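Local coordinates for Glyoxalase/bleomycin resistance protein/dioxygenase (Nocardioides sp., PDB 4MYM) that is of unknown substrate but belongs to the dimeric glyoxalase/bleomycin resistance/dioxygenase superfamily, whose members bind metals or small ligands, at residues I31-L36 against G70-L75; L36-L41 against G143-F148; T50-T55 against R121-Y126; P61-F66 against A74-Q79. All blocks are in the same frame, centred on the assembly; numbering follows the deposited sequence.

Interaction 1: residues I31-L36 against G70-L75; sequences ITDLCL and GVILAL
Leu-36 touches two leucines of segment 70-75 on the face of the sheet that helix 41-51 covers. Its CG meets CD1 of Leu-73 at 4.1 Å, and its CB meets CD2 of Leu-75 at 4.0 Å. The torsions of Leu-73 (chi1 180°, chi2 64°) swing its CD1 toward Leu-34 O and Leu-36. Leu-34 joins the same face, and Tyr-48 of helix 41-51 packs on Leu-36 and Leu-75. Beneath this layer the backbones run parallel: Leu-34 N donates to Ile-72 O, Ala-74 N to Leu-34 O, and Leu-36 N to Ala-74 O at 2.9 Å. Strands 33-38 and 72-77 are the first and last strands of a beta-alpha-beta-beta-beta module, the repeat of the vicinal oxygen chelate fold, and lie side by side in its sheet. The other face carries Asp-33, Ile-72, Cys-35 and Ala-74, with Cys-35 SG 3.9 Å from Ala-74 CB. Toward Thr-32 and Gly-70 this tight packing gives way and the contact opens to solvent: Gly-70 is exposed, and a water sits between the strands. Asp-33 runs alongside Ile-72, its OD2 3.4 Å from Ile-72 CB, while its OD1 takes the hydroxyl proton of Thr-32 OG1 at 2.7 Å. Thr-32 O serves two donors, Ile-72 N at 3.0 Å and that water, which also bridges to Gly-70 O. Glu-104 of the second subunit hydrogen-bonds Thr-32 OG1 through its backbone N.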
loop_
_atom_site.group_PDB
_atom_site.type_symbol
_atom_site.label_atom_id
_atom_site.label_comp_id
_atom_site.label_asym_id
_atom_site.label_seq_id
_atom_site.Cartn_x
_atom_site.Cartn_y
_atom_site.Cartn_z
ATOM N N ILE A 31 8.103 3.055 -3.991
ATOM C CA ILE A 31 6.901 2.284 -4.212
ATOM C C ILE A 31 6.086 2.950 -5.296
ATOM O O ILE A 31 5.796 4.145 -5.211
ATOM C CB ILE A 31 6.069 2.201 -2.921
ATOM C CG1 ILE A 31 6.825 1.376 -1.875
ATOM C CG2 ILE A 31 4.702 1.603 -3.210
ATOM C CD1 ILE A 31 6.330 1.577 -0.461
ATOM N N THR A 32 5.708 2.194 -6.313
ATOM C CA THR A 32 4.960 2.763 -7.430
ATOM C C THR A 32 3.536 2.239 -7.539
ATOM O O THR A 32 2.658 2.914 -8.091
ATOM C CB THR A 32 5.685 2.521 -8.763
ATOM O OG1 THR A 32 6.053 1.132 -8.866
ATOM C CG2 THR A 32 6.918 3.394 -8.852
ATOM N N ASP A 33 3.308 1.034 -7.017
ATOM C CA ASP A 33 2.019 0.375 -7.135
ATOM C C ASP A 33 1.691 -0.320 -5.809
ATOM O O ASP A 33 2.556 -0.953 -5.185
ATOM C CB ASP A 33 2.031 -0.694 -8.247
ATOM C CG ASP A 33 2.519 -0.180 -9.609
ATOM O OD1 ASP A 33 3.720 0.163 -9.772
ATOM O OD2 ASP A 33 1.686 -0.195 -10.552
ATOM N N LEU A 34 0.443 -0.200 -5.379
ATOM C CA LEU A 34 -0.057 -0.944 -4.219
ATOM C C LEU A 34 -1.052 -1.947 -4.747
ATOM O O LEU A 34 -2.070 -1.562 -5.327
ATOM C CB LEU A 34 -0.721 -0.005 -3.212
ATOM C CG LEU A 34 -1.539 -0.706 -2.121
ATOM C CD1 LEU A 34 -0.635 -1.555 -1.245
ATOM C CD2 LEU A 34 -2.296 0.321 -1.293
ATOM N N CYS A 35 -0.752 -3.237 -4.570
ATOM C CA CYS A 35 -1.552 -4.292 -5.153
ATOM C C CYS A 35 -2.198 -5.158 -4.064
ATOM O O CYS A 35 -1.530 -5.908 -3.330
ATOM C CB CYS A 35 -0.711 -5.142 -6.091
ATOM S SG CYS A 35 -1.681 -6.351 -6.992
ATOM N N LEU A 36 -3.510 -5.017 -3.958
ATOM C CA LEU A 36 -4.280 -5.760 -2.986
ATOM C C LEU A 36 -4.519 -7.177 -3.494
ATOM O O LEU A 36 -4.715 -7.403 -4.698
ATOM C CB LEU A 36 -5.613 -5.060 -2.720
ATOM C CG LEU A 36 -5.549 -3.582 -2.313
ATOM C CD1 LEU A 36 -6.937 -3.049 -2.009
ATOM C CD2 LEU A 36 -4.649 -3.359 -1.122
ATOM N N GLY A 70 -0.226 9.527 -8.804
ATOM C CA GLY A 70 0.148 9.015 -7.489
ATOM C C GLY A 70 0.342 7.514 -7.562
ATOM O O GLY A 70 0.464 6.943 -8.645
ATOM N N VAL A 71 0.351 6.864 -6.407
ATOM C CA VAL A 71 0.503 5.411 -6.364
ATOM C C VAL A 71 -0.616 4.733 -7.172
ATOM O O VAL A 71 -1.770 5.171 -7.160
ATOM C CB VAL A 71 0.565 4.893 -4.905
ATOM C CG1 VAL A 71 -0.796 4.996 -4.239
ATOM C CG2 VAL A 71 1.063 3.453 -4.862
ATOM N N ILE A 72 -0.259 3.694 -7.915
ATOM C CA ILE A 72 -1.208 2.966 -8.732
ATOM C C ILE A 72 -1.849 1.901 -7.842
ATOM O O ILE A 72 -1.145 1.107 -7.222
ATOM C CB ILE A 72 -0.528 2.285 -9.932
ATOM C CG1 ILE A 72 0.116 3.337 -10.856
ATOM C CG2 ILE A 72 -1.512 1.386 -10.684
ATOM C CD1 ILE A 72 -0.844 4.371 -11.408
ATOM N N LEU A 73 -3.177 1.914 -7.753
ATOM C CA LEU A 73 -3.892 0.881 -7.008
ATOM C C LEU A 73 -4.196 -0.262 -7.949
ATOM O O LEU A 73 -4.711 -0.046 -9.055
ATOM C CB LEU A 73 -5.179 1.436 -6.410
ATOM C CG LEU A 73 -6.049 0.474 -5.596
ATOM C CD1 LEU A 73 -5.348 -0.020 -4.339
ATOM C CD2 LEU A 73 -7.332 1.201 -5.233
ATOM N N ALA A 74 -3.884 -1.476 -7.502
ATOM C CA ALA A 74 -4.049 -2.679 -8.304
ATOM C C ALA A 74 -4.699 -3.812 -7.502
ATOM O O ALA A 74 -4.713 -3.798 -6.264
ATOM C CB ALA A 74 -2.695 -3.123 -8.852
ATOM N N LEU A 75 -5.267 -4.771 -8.225
ATOM C CA LEU A 75 -5.885 -5.946 -7.622
ATOM C C LEU A 75 -5.419 -7.184 -8.360
ATOM O O LEU A 75 -5.437 -7.218 -9.582
ATOM C CB LEU A 75 -7.406 -5.858 -7.726
ATOM C CG LEU A 75 -8.064 -4.521 -7.362
ATOM C CD1 LEU A 75 -9.505 -4.491 -7.873
ATOM C CD2 LEU A 75 -8.006 -4.291 -5.865
HETATM O O HOH W 1 3.055 5.183 -9.268
#

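Interaction 2: residues L36-L41 against G143-F148; sequences LVTHDL and GPCGEF
Cys-145 overlaps the end of strand 33-38 with its whole side chain: CB sits 3.7 Å from Leu-36 CB and 3.3 Å from Val-37 O, while SG lies 3.6 Å from Thr-38 CB. With SG anti to its own carbonyl carbon (chi1 -65°), the sulfur reaches past Val-37 to Thr-38. Glu-147 approaches Leu-36 from another direction, the two side chains crossing at about a right angle, with OE2 3.5 Å from Leu-36 CD1. The glutamate chain bends at CB-CG (chi2 -76°) and folds back on its own loop, where OE1 receives Cys-145 N at 2.9 Å on its syn lone pair. Its other oxygen, OE2, is held by Tyr-48 OH and Trp-149 NE1. Polar links between the segments pass through water: one molecule bridges Val-37 N, from which it accepts, and Cys-145 O, and another joins His-39 N to Pro-144 O. The loop leading into strand 147-154 of the second sheet is thus seated against the leucine-bearing face of the first sheet, at the end of strand 33-38. Although the Glu-147 carboxylate lies against a leucine methyl, its three hydrogen bonds probably compensate for the water it has given up on burial.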
loop_
_atom_site.group_PDB
_atom_site.type_symbol
_atom_site.label_atom_id
_atom_site.label_comp_id
_atom_site.label_asym_id
_atom_site.label_seq_id
_atom_site.Cartn_x
_atom_site.Cartn_y
_atom_site.Cartn_z
ATOM N N LEU A 36 -3.510 -5.017 -3.958
ATOM C CA LEU A 36 -4.280 -5.760 -2.986
ATOM C C LEU A 36 -4.519 -7.177 -3.494
ATOM O O LEU A 36 -4.715 -7.403 -4.698
ATOM C CB LEU A 36 -5.613 -5.060 -2.720
ATOM C CG LEU A 36 -5.549 -3.582 -2.313
ATOM C CD1 LEU A 36 -6.937 -3.049 -2.009
ATOM C CD2 LEU A 36 -4.649 -3.359 -1.122
ATOM N N VAL A 37 -4.521 -8.118 -2.562
ATOM C CA VAL A 37 -4.786 -9.513 -2.867
ATOM C C VAL A 37 -6.293 -9.719 -2.763
ATOM O O VAL A 37 -6.894 -9.477 -1.710
ATOM C CB VAL A 37 -4.009 -10.433 -1.913
ATOM C CG1 VAL A 37 -4.405 -11.891 -2.104
ATOM C CG2 VAL A 37 -2.514 -10.244 -2.131
ATOM N N THR A 38 -6.905 -10.126 -3.869
ATOM C CA THR A 38 -8.344 -10.337 -3.907
ATOM C C THR A 38 -8.686 -11.830 -4.061
ATOM O O THR A 38 -7.822 -12.649 -4.440
ATOM C CB THR A 38 -9.014 -9.492 -5.024
ATOM O OG1 THR A 38 -10.443 -9.533 -4.880
ATOM C CG2 THR A 38 -8.631 -9.986 -6.406
ATOM N N HIS A 39 -9.930 -12.167 -3.714
ATOM C CA HIS A 39 -10.502 -13.498 -3.943
ATOM C C HIS A 39 -11.746 -13.434 -4.828
ATOM O O HIS A 39 -12.389 -14.451 -5.089
ATOM C CB HIS A 39 -10.834 -14.159 -2.606
ATOM C CG HIS A 39 -9.669 -14.214 -1.680
ATOM N ND1 HIS A 39 -8.638 -15.114 -1.836
ATOM C CD2 HIS A 39 -9.339 -13.446 -0.617
ATOM C CE1 HIS A 39 -7.737 -14.915 -0.893
ATOM N NE2 HIS A 39 -8.131 -13.899 -0.149
ATOM N N ASP A 40 -12.073 -12.236 -5.294
ATOM C CA ASP A 40 -13.211 -12.022 -6.175
ATOM C C ASP A 40 -12.944 -10.712 -6.874
ATOM O O ASP A 40 -13.364 -9.645 -6.415
ATOM C CB ASP A 40 -14.522 -11.987 -5.383
ATOM C CG ASP A 40 -15.764 -11.864 -6.281
ATOM O OD1 ASP A 40 -15.673 -11.440 -7.465
ATOM O OD2 ASP A 40 -16.851 -12.182 -5.771
ATOM N N LEU A 41 -12.206 -10.803 -7.977
ATOM C CA LEU A 41 -11.724 -9.621 -8.679
ATOM C C LEU A 41 -12.878 -8.703 -9.089
ATOM O O LEU A 41 -12.820 -7.500 -8.860
ATOM C CB LEU A 41 -10.891 -10.025 -9.900
ATOM C CG LEU A 41 -10.423 -8.890 -10.810
ATOM C CD1 LEU A 41 -9.420 -8.001 -10.083
ATOM C CD2 LEU A 41 -9.821 -9.450 -12.091
ATOM N N GLY A 143 -12.265 -2.459 3.177
ATOM C CA GLY A 143 -12.454 -2.746 1.758
ATOM C C GLY A 143 -12.567 -4.256 1.576
ATOM O O GLY A 143 -12.444 -5.007 2.542
ATOM N N PRO A 144 -12.806 -4.706 0.339
ATOM C CA PRO A 144 -13.055 -6.120 0.048
ATOM C C PRO A 144 -11.799 -7.022 -0.051
ATOM O O PRO A 144 -11.938 -8.227 -0.279
ATOM C CB PRO A 144 -13.790 -6.075 -1.297
ATOM C CG PRO A 144 -13.356 -4.794 -1.946
ATOM C CD PRO A 144 -13.039 -3.833 -0.832
ATOM N N CYS A 145 -10.601 -6.465 0.112
ATOM C CA CYS A 145 -9.373 -7.252 -0.011
ATOM C C CYS A 145 -8.603 -7.367 1.303
ATOM O O CYS A 145 -7.359 -7.427 1.311
ATOM C CB CYS A 145 -8.485 -6.643 -1.104
ATOM S SG CYS A 145 -9.209 -6.744 -2.750
ATOM N N GLY A 146 -9.338 -7.411 2.416
ATOM C CA GLY A 146 -8.726 -7.507 3.732
ATOM C C GLY A 146 -8.162 -6.209 4.263
ATOM O O GLY A 146 -7.773 -6.129 5.416
ATOM N N GLU A 147 -8.078 -5.186 3.423
ATOM C CA GLU A 147 -7.529 -3.924 3.867
ATOM C C GLU A 147 -8.612 -3.112 4.570
ATOM O O GLU A 147 -9.818 -3.353 4.385
ATOM C CB GLU A 147 -6.968 -3.121 2.686
ATOM C CG GLU A 147 -7.962 -2.236 1.943
ATOM C CD GLU A 147 -8.906 -2.983 1.012
ATOM O OE1 GLU A 147 -9.015 -4.229 1.076
ATOM O OE2 GLU A 147 -9.550 -2.298 0.190
ATOM N N PHE A 148 -8.162 -2.141 5.349
ATOM C CA PHE A 148 -9.016 -1.012 5.701
ATOM C C PHE A 148 -8.393 0.291 5.252
ATOM O O PHE A 148 -7.176 0.381 5.049
ATOM C CB PHE A 148 -9.382 -0.975 7.192
ATOM C CG PHE A 148 -8.242 -0.726 8.144
ATOM C CD1 PHE A 148 -7.242 -1.678 8.356
ATOM C CD2 PHE A 148 -8.220 0.425 8.920
ATOM C CE1 PHE A 148 -6.231 -1.454 9.282
ATOM C CE2 PHE A 148 -7.209 0.656 9.832
ATOM C CZ PHE A 148 -6.222 -0.287 10.029
HETATM O O HOH W 2 -4.675 -6.911 0.128
HETATM O O HOH W 3 -11.743 -10.484 -2.144
#

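Interaction 3: residues T50-T55 against R121-Y126; sequences TKLGYT and RGIEFY
Arg-121 sets off with CG anti to its carbonyl carbon (chi1 -63°) and bends at chi3 (-149°), which brings its guanidinium to Lys-51 O, while Ile-123, bent at chi2 (-66°), carries CD1 to the CB of the same lysine. The C-terminal end of helix 41-51 here meets the loop that follows helix 108-120, in a chain with the two four-stranded sheets of the vicinal oxygen chelate fold. Gly-53, with positive phi, is the first residue past helix 41-51 to leave helical angles, and helix 108-120 closes in a Schellman motif at Gly-122. The polar link is one hydrogen bond, from Arg-121 NH1 to Lys-51 O at 3.1 Å. The carbonyl oxygen lies at the edge of the guanidinium, somewhat tilted from its plane, so the arginine N-H occupies a carbonyl near the helix C-terminus. Arg-121 CD passes 3.6 Å from the same Lys-51 O, so the aliphatic part of the arginine also covers this end. Deeper in, Ile-123 replaces polar contact with packing: it crosses Leu-52 at about a right angle, and Phe-47 and Leu-118 touch both residues. Its CD1 is the meeting point of the apolar side, 3.8 Å from Lys-51 CB and 4.2 Å from Leu-52 CD2.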
loop_
_atom_site.group_PDB
_atom_site.type_symbol
_atom_site.label_atom_id
_atom_site.label_comp_id
_atom_site.label_asym_id
_atom_site.label_seq_id
_atom_site.Cartn_x
_atom_site.Cartn_y
_atom_site.Cartn_z
ATOM N N THR A 50 -17.003 2.166 -8.249
ATOM C CA THR A 50 -18.287 2.832 -7.952
ATOM C C THR A 50 -18.307 3.550 -6.599
ATOM O O THR A 50 -18.921 4.610 -6.479
ATOM C CB THR A 50 -19.473 1.859 -8.022
ATOM O OG1 THR A 50 -19.417 0.973 -6.907
ATOM C CG2 THR A 50 -19.445 1.067 -9.329
ATOM N N LYS A 51 -17.634 2.998 -5.590
ATOM C CA LYS A 51 -17.654 3.600 -4.249
ATOM C C LYS A 51 -16.571 4.638 -4.054
ATOM O O LYS A 51 -16.821 5.681 -3.446
ATOM C CB LYS A 51 -17.515 2.550 -3.152
ATOM C CG LYS A 51 -18.461 1.371 -3.261
ATOM C CD LYS A 51 -19.893 1.775 -3.041
ATOM C CE LYS A 51 -20.808 0.557 -2.940
ATOM N NZ LYS A 51 -20.390 -0.358 -1.851
ATOM N N LEU A 52 -15.357 4.356 -4.537
ATOM C CA LEU A 52 -14.235 5.271 -4.314
ATOM C C LEU A 52 -13.774 6.074 -5.535
ATOM O O LEU A 52 -12.884 6.903 -5.398
ATOM C CB LEU A 52 -13.039 4.513 -3.720
ATOM C CG LEU A 52 -13.295 3.773 -2.414
ATOM C CD1 LEU A 52 -12.002 3.163 -1.904
ATOM C CD2 LEU A 52 -13.901 4.730 -1.384
ATOM N N GLY A 53 -14.358 5.823 -6.706
ATOM C CA GLY A 53 -14.121 6.647 -7.895
ATOM C C GLY A 53 -12.853 6.374 -8.677
ATOM O O GLY A 53 -12.390 7.238 -9.434
ATOM N N TYR A 54 -12.283 5.180 -8.508
ATOM C CA TYR A 54 -11.112 4.797 -9.287
ATOM C C TYR A 54 -11.545 4.467 -10.706
ATOM O O TYR A 54 -12.701 4.081 -10.945
ATOM C CB TYR A 54 -10.367 3.617 -8.623
ATOM C CG TYR A 54 -9.499 4.035 -7.451
ATOM C CD1 TYR A 54 -10.003 4.049 -6.153
ATOM C CD2 TYR A 54 -8.171 4.421 -7.636
ATOM C CE1 TYR A 54 -9.220 4.442 -5.083
ATOM C CE2 TYR A 54 -7.391 4.804 -6.570
ATOM C CZ TYR A 54 -7.921 4.814 -5.293
ATOM O OH TYR A 54 -7.143 5.204 -4.225
ATOM N N THR A 55 -10.634 4.645 -11.660
ATOM C CA THR A 55 -10.921 4.329 -13.060
ATOM C C THR A 55 -9.981 3.230 -13.549
ATOM O O THR A 55 -8.770 3.339 -13.375
ATOM C CB THR A 55 -10.747 5.575 -13.951
ATOM O OG1 THR A 55 -11.635 6.599 -13.500
ATOM C CG2 THR A 55 -11.054 5.250 -15.421
ATOM N N ARG A 121 -22.770 6.430 -0.418
ATOM C CA ARG A 121 -22.480 5.470 -1.484
ATOM C C ARG A 121 -22.400 4.032 -0.992
ATOM O O ARG A 121 -22.091 3.140 -1.773
ATOM C CB ARG A 121 -21.176 5.831 -2.205
ATOM C CG ARG A 121 -21.214 7.171 -2.914
ATOM C CD ARG A 121 -20.008 7.363 -3.832
ATOM N NE ARG A 121 -19.647 8.782 -3.926
ATOM C CZ ARG A 121 -18.519 9.336 -3.472
ATOM N NH1 ARG A 121 -17.560 8.603 -2.898
ATOM N NH2 ARG A 121 -18.330 10.649 -3.617
ATOM N N GLY A 122 -22.659 3.795 0.289
ATOM C CA GLY A 122 -22.658 2.437 0.820
ATOM C C GLY A 122 -21.377 2.005 1.511
ATOM O O GLY A 122 -21.235 0.828 1.833
ATOM N N ILE A 123 -20.446 2.936 1.744
ATOM C CA ILE A 123 -19.264 2.639 2.547
ATOM C C ILE A 123 -19.709 2.507 3.999
ATOM O O ILE A 123 -20.495 3.321 4.489
ATOM C CB ILE A 123 -18.183 3.732 2.428
ATOM C CG1 ILE A 123 -17.601 3.770 1.011
ATOM C CG2 ILE A 123 -17.061 3.520 3.435
ATOM C CD1 ILE A 123 -16.819 2.534 0.598
ATOM N N GLU A 124 -19.215 1.467 4.665
ATOM C CA GLU A 124 -19.558 1.178 6.059
ATOM C C GLU A 124 -18.373 1.491 6.927
ATOM O O GLU A 124 -17.303 0.918 6.748
ATOM C CB GLU A 124 -19.928 -0.296 6.219
ATOM C CG GLU A 124 -21.096 -0.713 5.352
ATOM C CD GLU A 124 -21.535 -2.148 5.585
ATOM O OE1 GLU A 124 -20.968 -2.815 6.474
ATOM O OE2 GLU A 124 -22.475 -2.599 4.894
ATOM N N PHE A 125 -18.557 2.388 7.883
ATOM C CA PHE A 125 -17.464 2.847 8.702
ATOM C C PHE A 125 -17.454 2.152 10.048
ATOM O O PHE A 125 -18.512 1.804 10.582
ATOM C CB PHE A 125 -17.588 4.351 8.905
ATOM C CG PHE A 125 -17.285 5.140 7.679
ATOM C CD1 PHE A 125 -18.282 5.453 6.768
ATOM C CD2 PHE A 125 -15.982 5.558 7.425
ATOM C CE1 PHE A 125 -17.986 6.171 5.619
ATOM C CE2 PHE A 125 -15.689 6.288 6.290
ATOM C CZ PHE A 125 -16.685 6.594 5.390
ATOM N N TYR A 126 -16.266 1.972 10.613
ATOM C CA TYR A 126 -16.169 1.396 11.953
ATOM C C TYR A 126 -16.719 2.307 13.048
ATOM O O TYR A 126 -17.148 1.823 14.089
ATOM C CB TYR A 126 -14.734 1.035 12.269
ATOM C CG TYR A 126 -14.227 -0.110 11.429
ATOM C CD1 TYR A 126 -14.566 -1.429 11.743
ATOM C CD2 TYR A 126 -13.422 0.115 10.324
ATOM C CE1 TYR A 126 -14.105 -2.490 10.987
ATOM C CE2 TYR A 126 -12.943 -0.942 9.563
ATOM C CZ TYR A 126 -13.282 -2.246 9.911
ATOM O OH TYR A 126 -12.827 -3.312 9.171
#

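Interaction 4: residues P61-F66 against A74-Q79; sequences PGFADF and ALWDAQ
Phe-63 turns the edge of its ring toward one face of the Trp-76 indole, a T-shaped pair with planes at 89° and the phenyl centroid 5.6 Å from that of the five-membered ring. Both rings leave the sheet on the same face, each with CG anti to its backbone N, bringing Phe-63 CD1 to 3.9 Å from Trp-76 CG. The next ring atom, CE1, lies 3.7 Å from Ala-74 CB; the same methyl touches Asp-65 CB at 3.6 Å. At the indole edge, Trp-76 CD1 lies 3.3 Å from Gly-62 O. Trp-134 of the second subunit adds another edge-to-face pair to Trp-76. Asp-65 directs its carboxylate away from segment 74-79, to Ser-58 and to Lys-159 of the second subunit. On the opposite face Phe-66 crosses Leu-75 obliquely, its CZ 3.9 Å from Leu-75 CD1. The backbone fixes the pairing: Ala-64 and Leu-75 exchange two hydrogen bonds, Leu-75 N to Ala-64 O at 2.7 Å being the shorter, and Asp-77 N donates to Gly-62 O. Asp-77 acts as N-cap of helix 78-85, its OD2 accepting from Leu-80 N. A buffer molecule, probably from the crystallisation liquor, lies about 3 Å from the Phe-63 side chain, consistent with a pocket beside the Phe-63 and Trp-76 face. Strands 63-66 and 72-77 thus form an antiparallel beta hairpin in the sheet of a vicinal oxygen chelate module.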
loop_
_atom_site.group_PDB
_atom_site.type_symbol
_atom_site.label_atom_id
_atom_site.label_comp_id
_atom_site.label_asym_id
_atom_site.label_seq_id
_atom_site.Cartn_x
_atom_site.Cartn_y
_atom_site.Cartn_z
ATOM N N PRO A 61 -5.103 -11.476 -16.974
ATOM C CA PRO A 61 -5.787 -12.540 -16.253
ATOM C C PRO A 61 -5.650 -12.373 -14.739
ATOM O O PRO A 61 -4.530 -12.191 -14.217
ATOM C CB PRO A 61 -5.089 -13.810 -16.760
ATOM C CG PRO A 61 -4.681 -13.449 -18.150
ATOM C CD PRO A 61 -4.288 -12.002 -18.087
ATOM N N GLY A 62 -6.801 -12.403 -14.067
ATOM C CA GLY A 62 -6.923 -12.207 -12.624
ATOM C C GLY A 62 -6.340 -10.909 -12.097
ATOM O O GLY A 62 -5.995 -10.813 -10.927
ATOM N N PHE A 63 -6.270 -9.895 -12.949
ATOM C CA PHE A 63 -5.635 -8.645 -12.580
ATOM C C PHE A 63 -6.363 -7.447 -13.171
ATOM O O PHE A 63 -6.805 -7.468 -14.319
ATOM C CB PHE A 63 -4.169 -8.631 -13.042
ATOM C CG PHE A 63 -3.439 -7.363 -12.701
ATOM C CD1 PHE A 63 -2.825 -7.212 -11.465
ATOM C CD2 PHE A 63 -3.377 -6.320 -13.609
ATOM C CE1 PHE A 63 -2.156 -6.036 -11.145
ATOM C CE2 PHE A 63 -2.712 -5.146 -13.300
ATOM C CZ PHE A 63 -2.104 -4.998 -12.065
ATOM N N ALA A 64 -6.467 -6.401 -12.365
ATOM C CA ALA A 64 -6.895 -5.095 -12.836
ATOM C C ALA A 64 -6.162 -4.036 -12.028
ATOM O O ALA A 64 -5.846 -4.252 -10.859
ATOM C CB ALA A 64 -8.399 -4.939 -12.692
ATOM N N ASP A 65 -5.846 -2.911 -12.666
ATOM C CA ASP A 65 -5.368 -1.751 -11.942
ATOM C C ASP A 65 -6.004 -0.473 -12.448
ATOM O O ASP A 65 -6.696 -0.458 -13.478
ATOM C CB ASP A 65 -3.844 -1.673 -11.933
ATOM C CG ASP A 65 -3.246 -1.408 -13.293
ATOM O OD1 ASP A 65 -3.969 -1.216 -14.295
ATOM O OD2 ASP A 65 -2.004 -1.386 -13.340
ATOM N N PHE A 66 -5.779 0.589 -11.700
ATOM C CA PHE A 66 -6.487 1.839 -11.903
ATOM C C PHE A 66 -5.536 2.958 -12.276
ATOM O O PHE A 66 -4.316 2.845 -12.094
ATOM C CB PHE A 66 -7.259 2.201 -10.641
ATOM C CG PHE A 66 -8.197 1.126 -10.189
ATOM C CD1 PHE A 66 -9.322 0.825 -10.925
ATOM C CD2 PHE A 66 -7.949 0.413 -9.030
ATOM C CE1 PHE A 66 -10.198 -0.166 -10.522
ATOM C CE2 PHE A 66 -8.812 -0.586 -8.617
ATOM C CZ PHE A 66 -9.941 -0.883 -9.368
ATOM N N ALA A 74 -3.884 -1.476 -7.502
ATOM C CA ALA A 74 -4.049 -2.679 -8.304
ATOM C C ALA A 74 -4.699 -3.812 -7.502
ATOM O O ALA A 74 -4.713 -3.798 -6.264
ATOM C CB ALA A 74 -2.695 -3.123 -8.852
ATOM N N LEU A 75 -5.267 -4.771 -8.225
ATOM C CA LEU A 75 -5.885 -5.946 -7.622
ATOM C C LEU A 75 -5.419 -7.184 -8.360
ATOM O O LEU A 75 -5.437 -7.218 -9.582
ATOM C CB LEU A 75 -7.406 -5.858 -7.726
ATOM C CG LEU A 75 -8.064 -4.521 -7.362
ATOM C CD1 LEU A 75 -9.505 -4.491 -7.873
ATOM C CD2 LEU A 75 -8.006 -4.291 -5.865
ATOM N N TRP A 76 -5.076 -8.221 -7.619
ATOM C CA TRP A 76 -4.547 -9.440 -8.217
ATOM C C TRP A 76 -5.098 -10.641 -7.453
ATOM O O TRP A 76 -4.959 -10.729 -6.232
ATOM C CB TRP A 76 -3.019 -9.414 -8.153
ATOM C CG TRP A 76 -2.303 -10.337 -9.110
ATOM C CD1 TRP A 76 -2.848 -11.233 -9.990
ATOM C CD2 TRP A 76 -0.891 -10.447 -9.252
ATOM N NE1 TRP A 76 -1.842 -11.894 -10.680
ATOM C CE2 TRP A 76 -0.636 -11.429 -10.236
ATOM C CE3 TRP A 76 0.187 -9.802 -8.650
ATOM C CZ2 TRP A 76 0.655 -11.774 -10.627
ATOM C CZ3 TRP A 76 1.474 -10.156 -9.039
ATOM C CH2 TRP A 76 1.688 -11.132 -10.021
ATOM N N ASP A 77 -5.738 -11.549 -8.181
ATOM C CA ASP A 77 -6.334 -12.735 -7.590
ATOM C C ASP A 77 -5.291 -13.600 -6.899
ATOM O O ASP A 77 -4.237 -13.881 -7.487
ATOM C CB ASP A 77 -7.013 -13.572 -8.673
ATOM C CG ASP A 77 -7.657 -14.816 -8.102
ATOM O OD1 ASP A 77 -8.743 -14.685 -7.499
ATOM O OD2 ASP A 77 -7.055 -15.901 -8.226
ATOM N N ALA A 78 -5.599 -14.034 -5.670
ATOM C CA ALA A 78 -4.681 -14.827 -4.848
ATOM C C ALA A 78 -4.260 -16.150 -5.505
ATOM O O ALA A 78 -3.094 -16.541 -5.429
ATOM C CB ALA A 78 -5.304 -15.113 -3.480
ATOM N N GLN A 79 -5.216 -16.849 -6.107
ATOM C CA GLN A 79 -4.920 -18.132 -6.763
ATOM C C GLN A 79 -3.935 -17.943 -7.920
ATOM O O GLN A 79 -2.954 -18.690 -8.034
ATOM C CB GLN A 79 -6.206 -18.801 -7.257
ATOM C CG GLN A 79 -6.020 -20.228 -7.758
ATOM C CD GLN A 79 -7.341 -20.976 -7.955
ATOM O OE1 GLN A 79 -8.341 -20.710 -7.277
ATOM N NE2 GLN A 79 -7.342 -21.929 -8.880
#

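Interactions 1 and 4 are successive pairings in one sheet, with strand 72-77 parallel to 33-38 and antiparallel to 63-66; their centres lie 11 Å apart and they share Ala-74 and Leu-75. Bound buffer, probably from the crystallisation liquor, lies about 5 Å from the side chain of Asp-33 and about 3 Å from that of Phe-63, so both contacts may border one pocket. Interaction 2 shares Leu-36 with interaction 1 and adds the turn between two strands of the second sheet, Cys-145 SG touching Leu-75 CD2 at 4.1 Å. Interaction 3 joins helix ends about 17 Å from interaction 1, centre to centre, yet Tyr-54 CZ reaches Leu-73 CD2 at 3.7 Å. All four touch the second subunit.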